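Side-chain contact in diguanylate cyclase with PAS/PAC sensor (Marinobacter aquaeolei, PDB 3H9W), which probably makes cyclic di-GMP from two GTP molecules through its GGDEF domain, the piece described here being its N-terminal PAS sensor domain: residues I19-E24 / W29-W34. Residues are numbered along the deposited sequence; the frame is centred on the assembly and turned at random.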
ATOM      1  N   ILE A  19       8.770   9.635  -0.418  1.00 28.12           N
ATOM      2  CA  ILE A  19       7.402   9.792   0.044  1.00 25.73           C
ATOM      3  C   ILE A  19       6.702  10.646  -1.002  1.00 23.91           C
ATOM      4  O   ILE A  19       7.219  11.680  -1.418  1.00 30.55           O
ATOM      5  CB  ILE A  19       7.329  10.444   1.457  1.00 20.95           C
ATOM      6  CG1 ILE A  19       5.874  10.462   1.932  1.00 22.73           C
ATOM      7  CG2 ILE A  19       7.924  11.842   1.436  1.00 26.88           C
ATOM      8  CD1 ILE A  19       5.724  10.784   3.412  1.00 19.77           C
ATOM      9  N   GLY A  20       5.540  10.180  -1.447  1.00 23.05           N
ATOM     10  CA  GLY A  20       4.787  10.887  -2.465  1.00 23.92           C
ATOM     11  C   GLY A  20       4.516  12.357  -2.209  1.00 22.24           C
ATOM     12  O   GLY A  20       4.331  12.771  -1.060  1.00 24.03           O
ATOM     13  N   PRO A  21       4.483  13.177  -3.270  1.00 23.70           N
ATOM     14  CA  PRO A  21       4.226  14.611  -3.119  1.00 22.61           C
ATOM     15  C   PRO A  21       2.842  14.913  -2.557  1.00 23.73           C
ATOM     16  O   PRO A  21       2.604  16.000  -2.040  1.00 26.72           O
ATOM     17  CB  PRO A  21       4.423  15.152  -4.534  1.00 32.16           C
ATOM     18  CG  PRO A  21       4.026  13.980  -5.400  1.00 32.49           C
ATOM     19  CD  PRO A  21       4.687  12.825  -4.687  1.00 25.89           C
ATOM     20  N   GLN A  22       1.930  13.950  -2.643  1.00 32.22           N
ATOM     21  CA  GLN A  22       0.576  14.146  -2.123  1.00 28.99           C
ATOM     22  C   GLN A  22       0.602  14.379  -0.605  1.00 28.45           C
ATOM     23  O   GLN A  22      -0.375  14.865  -0.029  1.00 21.86           O
ATOM     24  CB  GLN A  22      -0.289  12.919  -2.426  1.00 39.15           C
ATOM     25  CG  GLN A  22      -0.198  12.411  -3.867  1.00 49.00           C
ATOM     26  CD  GLN A  22       0.747  11.221  -4.025  1.00 49.82           C
ATOM     27  OE1 GLN A  22       1.939  11.305  -3.721  1.00 32.59           O
ATOM     28  NE2 GLN A  22       0.210  10.105  -4.511  1.00 55.78           N
ATOM     29  N   ILE A  23       1.716  14.031   0.041  1.00 21.62           N
ATOM     30  CA  ILE A  23       1.830  14.207   1.491  1.00 20.90           C
ATOM     31  C   ILE A  23       1.799  15.690   1.856  1.00 27.44           C
ATOM     32  O   ILE A  23       1.397  16.066   2.964  1.00 27.21           O
ATOM     33  CB  ILE A  23       3.137  13.564   2.043  1.00 20.02           C
ATOM     34  CG1 ILE A  23       3.098  13.504   3.580  1.00 21.11           C
ATOM     35  CG2 ILE A  23       4.345  14.374   1.609  1.00 22.20           C
ATOM     36  CD1 ILE A  23       2.004  12.588   4.146  1.00 25.18           C
ATOM     37  N   GLU A  24       2.215  16.533   0.917  1.00 24.32           N
ATOM     38  CA  GLU A  24       2.241  17.974   1.147  1.00 23.52           C
ATOM     39  C   GLU A  24       0.832  18.550   1.053  1.00 28.19           C
ATOM     40  O   GLU A  24       0.420  19.364   1.888  1.00 23.72           O
ATOM     41  CB  GLU A  24       3.170  18.649   0.131  1.00 35.55           C
ATOM     42  CG  GLU A  24       3.531  20.081   0.485  1.00 32.05           C
ATOM     43  CD  GLU A  24       4.592  20.656  -0.428  1.00 45.19           C
ATOM     44  OE1 GLU A  24       5.591  19.952  -0.696  1.00 37.08           O
ATOM     45  OE2 GLU A  24       4.438  21.816  -0.868  1.00 44.81           O
ATOM     46  N   TRP A  29       3.111  20.058   5.359  1.00 21.20           N
ATOM     47  CA  TRP A  29       4.558  20.184   5.498  1.00 19.62           C
ATOM     48  C   TRP A  29       5.204  19.977   4.133  1.00 20.87           C
ATOM     49  O   TRP A  29       4.710  19.196   3.325  1.00 21.95           O
ATOM     50  CB  TRP A  29       5.111  19.129   6.467  1.00 18.77           C
ATOM     51  CG  TRP A  29       4.352  18.976   7.759  1.00 22.36           C
ATOM     52  CD1 TRP A  29       3.317  18.123   8.004  1.00 24.44           C
ATOM     53  CD2 TRP A  29       4.602  19.670   8.992  1.00 25.69           C
ATOM     54  NE1 TRP A  29       2.910  18.237   9.320  1.00 24.74           N
ATOM     55  CE2 TRP A  29       3.682  19.181   9.945  1.00 16.82           C
ATOM     56  CE3 TRP A  29       5.517  20.658   9.381  1.00 29.20           C
ATOM     57  CZ2 TRP A  29       3.647  19.644  11.265  1.00 28.85           C
ATOM     58  CZ3 TRP A  29       5.486  21.121  10.696  1.00 30.97           C
ATOM     59  CH2 TRP A  29       4.554  20.611  11.623  1.00 25.16           C
ATOM     60  N   PRO A  30       6.311  20.684   3.852  1.00 25.74           N
ATOM     61  CA  PRO A  30       6.971  20.508   2.555  1.00 24.94           C
ATOM     62  C   PRO A  30       7.323  19.032   2.379  1.00 21.38           C
ATOM     63  O   PRO A  30       7.759  18.381   3.325  1.00 24.89           O
ATOM     64  CB  PRO A  30       8.222  21.380   2.680  1.00 26.45           C
ATOM     65  CG  PRO A  30       7.783  22.466   3.613  1.00 31.31           C
ATOM     66  CD  PRO A  30       6.999  21.707   4.661  1.00 24.38           C
ATOM     67  N   GLN A  31       7.121  18.505   1.180  1.00 20.19           N
ATOM     68  CA  GLN A  31       7.430  17.110   0.915  1.00 29.04           C
ATOM     69  C   GLN A  31       8.855  16.777   1.349  1.00 26.39           C
ATOM     70  O   GLN A  31       9.106  15.735   1.958  1.00 25.31           O
ATOM     71  CB  GLN A  31       7.249  16.806  -0.576  1.00 22.19           C
ATOM     72  CG  GLN A  31       7.747  15.433  -1.009  1.00 31.20           C
ATOM     73  CD  GLN A  31       7.588  15.204  -2.501  1.00 37.09           C
ATOM     74  OE1 GLN A  31       7.543  16.154  -3.283  1.00 39.01           O
ATOM     75  NE2 GLN A  31       7.516  13.940  -2.906  1.00 32.00           N
ATOM     76  N   GLY A  32       9.786  17.677   1.055  1.00 27.66           N
ATOM     77  CA  GLY A  32      11.174  17.433   1.413  1.00 26.20           C
ATOM     78  C   GLY A  32      11.473  17.414   2.903  1.00 24.25           C
ATOM     79  O   GLY A  32      12.574  17.034   3.307  1.00 26.34           O
ATOM     80  N   SER A  33      10.501  17.817   3.722  1.00 18.55           N
ATOM     81  CA  SER A  33      10.678  17.860   5.176  1.00 20.72           C
ATOM     82  C   SER A  33      10.552  16.491   5.844  1.00 25.82           C
ATOM     83  O   SER A  33      10.917  16.324   7.009  1.00 22.46           O
ATOM     84  CB  SER A  33       9.657  18.807   5.808  1.00 21.86           C
ATOM     85  OG  SER A  33       8.369  18.208   5.818  1.00 27.19           O
ATOM     86  N   TRP A  34      10.018  15.518   5.118  1.00 21.46           N
ATOM     87  CA  TRP A  34       9.870  14.177   5.669  1.00 19.48           C
ATOM     88  C   TRP A  34      11.192  13.443   5.510  1.00 22.37           C
ATOM     89  O   TRP A  34      11.404  12.730   4.533  1.00 25.14           O
ATOM     90  CB  TRP A  34       8.743  13.439   4.947  1.00 17.50           C
ATOM     91  CG  TRP A  34       7.398  14.033   5.226  1.00 19.98           C
ATOM     92  CD1 TRP A  34       6.848  15.140   4.643  1.00 22.99           C
ATOM     93  CD2 TRP A  34       6.455  13.582   6.202  1.00 19.04           C
ATOM     94  NE1 TRP A  34       5.613  15.408   5.199  1.00 19.76           N
ATOM     95  CE2 TRP A  34       5.349  14.465   6.158  1.00 23.42           C
ATOM     96  CE3 TRP A  34       6.436  12.519   7.116  1.00 21.40           C
ATOM     97  CZ2 TRP A  34       4.229  14.308   6.992  1.00 19.88           C
ATOM     98  CZ3 TRP A  34       5.326  12.363   7.942  1.00 23.43           C
ATOM     99  CH2 TRP A  34       4.237  13.256   7.875  1.00 18.59           C
TER
HETATM  100  O   HOH W   1       3.480  17.089   4.419  1.00 20.64           O
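Gln31 and Glu24 carry the direct hydrogen bonds between residues 19-24 and 29-34. With CG anti to the backbone N (chi1 171°) and the chain extended beyond it, Gln31 runs alongside Pro21 and delivers its NE2 to Ile19 O at 2.7 Å. The bond is nearly straight (161° at the hydrogen), and the oxygen lies close to the amide plane; the other arm of the amide, Gln31 OE1, comes to 3.5 Å from Pro21 CB. Cutting Gln31 back to an alanine is likely to leave Ile19 O without this donor and one flank of Pro21 uncovered. Glu24, also extended, crosses Gln31 at about a right angle, and its OE1 accepts Gln31 N at 2.8 Å from above the carboxylate plane. Its CG meanwhile lies against Trp29 O.

The apolar part centres on the indole of Trp34. Ile19 CD1 lies over one face, offset toward the rim, and Ile23 CG1 comes in obliquely from the same side, 3.5 Å from Trp34 NE1. Ile19 CG2 adds a contact to Trp34 CB, and Arg43 makes a cation-pi contact with this indole.

One water joins the two segments at the indole edge. It accepts from Trp34 NE1 at 2.8 Å and donates to Ile23 O and Trp29 O, both at 2.7 Å, so the buried indole N-H is satisfied in the ring plane.

Together these contacts hold the loop with its 3-10 turn, residues 31-33, against helix 22-27 and the turn that leads into it from strand 15-19, within the helical region that follows the first two strands of a PAS fold.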